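Local coordinates for uncharacterized protein (Staphylococcus saprophyticus subsp. saprophyticus ATCC 15305, PDB 3FOJ) that is of unknown function but adopts a rhodanese-like domain, the fold used by sulfurtransferases and related to that of some phosphatases, at residues Ile21-Thr26 with Ala38-Met43. Numbering follows the deposited sequence.
Sequences IVDVRT and AETIPM. With NA (sodium ion), chain B.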
loop_
_atom_site.group_PDB
_atom_site.type_symbol
_atom_site.label_atom_id
_atom_site.label_comp_id
_atom_site.label_asym_id
_atom_site.label_seq_id
_atom_site.Cartn_x
_atom_site.Cartn_y
_atom_site.Cartn_z
ATOM N N ILE A 21 -1.792 -2.937 4.634
ATOM C CA ILE A 21 -1.774 -2.084 3.453
ATOM C C ILE A 21 -1.321 -0.683 3.850
ATOM O O ILE A 21 -1.765 -0.153 4.865
ATOM C CB ILE A 21 -3.177 -1.960 2.817
ATOM C CG1 ILE A 21 -3.656 -3.330 2.339
ATOM C CG2 ILE A 21 -3.144 -0.960 1.665
ATOM C CD1 ILE A 21 -5.092 -3.334 1.855
ATOM N N VAL A 22 -0.427 -0.103 3.051
ATOM C CA VAL A 22 0.067 1.250 3.283
ATOM C C VAL A 22 -0.207 2.074 2.023
ATOM O O VAL A 22 0.306 1.771 0.939
ATOM C CB VAL A 22 1.588 1.277 3.589
ATOM C CG1 VAL A 22 2.056 2.715 3.776
ATOM C CG2 VAL A 22 1.886 0.459 4.841
ATOM N N ASP A 23 -1.041 3.097 2.190
ATOM C CA ASP A 23 -1.456 4.021 1.132
ATOM C C ASP A 23 -0.480 5.199 1.185
ATOM O O ASP A 23 -0.475 5.949 2.157
ATOM C CB ASP A 23 -2.879 4.500 1.443
ATOM C CG ASP A 23 -3.482 5.351 0.341
ATOM O OD1 ASP A 23 -2.742 6.062 -0.372
ATOM O OD2 ASP A 23 -4.726 5.324 0.205
ATOM N N VAL A 24 0.333 5.369 0.143
ATOM C CA VAL A 24 1.327 6.439 0.134
ATOM C C VAL A 24 0.973 7.697 -0.668
ATOM O O VAL A 24 1.847 8.508 -0.989
ATOM C CB VAL A 24 2.703 5.882 -0.330
ATOM C CG1 VAL A 24 3.141 4.759 0.610
ATOM C CG2 VAL A 24 2.610 5.350 -1.760
ATOM N N ARG A 25 -0.306 7.864 -0.983
ATOM C CA ARG A 25 -0.754 9.042 -1.723
ATOM C C ARG A 25 -0.753 10.246 -0.781
ATOM O O ARG A 25 -0.482 10.104 0.410
ATOM C CB ARG A 25 -2.167 8.824 -2.266
ATOM C CG ARG A 25 -2.289 7.704 -3.299
ATOM C CD ARG A 25 -3.746 7.501 -3.698
ATOM N NE ARG A 25 -4.544 7.078 -2.553
ATOM C CZ ARG A 25 -5.871 7.122 -2.492
ATOM N NH1 ARG A 25 -6.576 7.578 -3.521
ATOM N NH2 ARG A 25 -6.490 6.715 -1.391
ATOM N N THR A 26 -1.056 11.427 -1.310
ATOM C CA THR A 26 -1.088 12.620 -0.470
ATOM C C THR A 26 -2.449 12.766 0.209
ATOM O O THR A 26 -3.425 12.129 -0.188
ATOM C CB THR A 26 -0.772 13.902 -1.280
ATOM O OG1 THR A 26 -1.713 14.050 -2.348
ATOM C CG2 THR A 26 0.637 13.832 -1.850
ATOM N N ALA A 38 -6.415 0.418 5.683
ATOM C CA ALA A 38 -5.131 0.934 5.226
ATOM C C ALA A 38 -4.555 2.034 6.112
ATOM O O ALA A 38 -5.290 2.848 6.673
ATOM C CB ALA A 38 -5.260 1.446 3.790
ATOM N N GLU A 39 -3.231 2.035 6.233
ATOM C CA GLU A 39 -2.510 3.046 6.999
ATOM C C GLU A 39 -2.043 4.057 5.953
ATOM O O GLU A 39 -1.544 3.668 4.896
ATOM C CB GLU A 39 -1.291 2.427 7.686
ATOM C CG GLU A 39 -0.541 3.384 8.597
ATOM C CD GLU A 39 -1.271 3.624 9.906
ATOM O OE1 GLU A 39 -2.480 3.923 9.870
ATOM O OE2 GLU A 39 -0.629 3.519 10.971
ATOM N N THR A 40 -2.204 5.344 6.233
ATOM C CA THR A 40 -1.790 6.368 5.283
ATOM C C THR A 40 -0.475 7.037 5.681
ATOM O O THR A 40 -0.383 7.684 6.719
ATOM C CB THR A 40 -2.877 7.463 5.115
ATOM O OG1 THR A 40 -3.258 7.969 6.400
ATOM C CG2 THR A 40 -4.112 6.900 4.424
ATOM N N ILE A 41 0.556 6.854 4.869
ATOM C CA ILE A 41 1.844 7.487 5.130
ATOM C C ILE A 41 2.329 7.985 3.775
ATOM O O ILE A 41 2.733 7.191 2.934
ATOM C CB ILE A 41 2.876 6.495 5.698
ATOM C CG1 ILE A 41 2.361 5.900 7.011
ATOM C CG2 ILE A 41 4.211 7.215 5.911
ATOM C CD1 ILE A 41 3.264 4.826 7.597
ATOM N N PRO A 42 2.289 9.308 3.544
ATOM C CA PRO A 42 2.731 9.878 2.266
ATOM C C PRO A 42 4.139 9.445 1.866
ATOM O O PRO A 42 5.029 9.352 2.709
ATOM C CB PRO A 42 2.632 11.382 2.507
ATOM C CG PRO A 42 1.535 11.493 3.526
ATOM C CD PRO A 42 1.864 10.370 4.471
HETATM N N MSE A 43 4.340 9.192 0.576
HETATM C CA MSE A 43 5.643 8.755 0.081
HETATM C C MSE A 43 6.808 9.594 0.597
HETATM O O MSE A 43 7.832 9.055 1.023
HETATM C CB MSE A 43 5.666 8.762 -1.451
HETATM C CG MSE A 43 7.025 8.363 -2.027
HETATM SE SE MSE A 43 7.098 8.324 -3.960
HETATM C CE MSE A 43 7.496 10.184 -4.295
HETATM NA NA NA B . -1.772 8.750 8.452
HETATM O O HOH W 1 -3.028 6.362 9.454
HETATM O O HOH W 2 0.316 7.697 9.772
#
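Thr40 lays its methyl CG2 against CB of Asp23, 4.0 Å away, on the sheet face that both side chains share. With its chi1 of 52° the hydroxyl lies between backbone N and carbonyl carbon, and OG1 together with the residue's own carbonyl O binds a sodium ion; two waters also bind the ion, one of them hydrogen-bonded to Glu39 OE1. Two residues earlier in each segment, Ile21 CG2 meets Ala38 CB at 3.8 Å. The backbones run as parallel strands: Ile21 O accepts from Glu39 N in a nearly straight bond (177° at the hydrogen), Glu39 O accepts from Asp23 N at 2.8 Å, and Asp23 O from Ile41 N. Beyond the strand ends the pairing continues as Met43 N reaches Val24 O at 3.0 Å, while Val24 CG1 packs 3.4 Å from Ile41 O. Asp23 has CG anti to its backbone N (chi1 -174°), which brings the carboxylate to Arg25. There OD1 takes the backbone N of Arg25 in an Asx turn. OD1 also receives NE, and OD2 receives NH2 at 2.8 Å, through their syn lone pairs, in a side-on salt bridge in which the carboxylate meets the edge of the guanidinium in its plane and which ties down the turn leaving the strand; NH2 is further bonded to Gly33 O. The two segments carry the strands of a beta-alpha-beta unit: helix 27-30 connects them and touches Asp23 and Thr40 through Thr30, strand 58-62 flanks 20-23 on its other side, and 39-40 is an outermost strand of the parallel sheet.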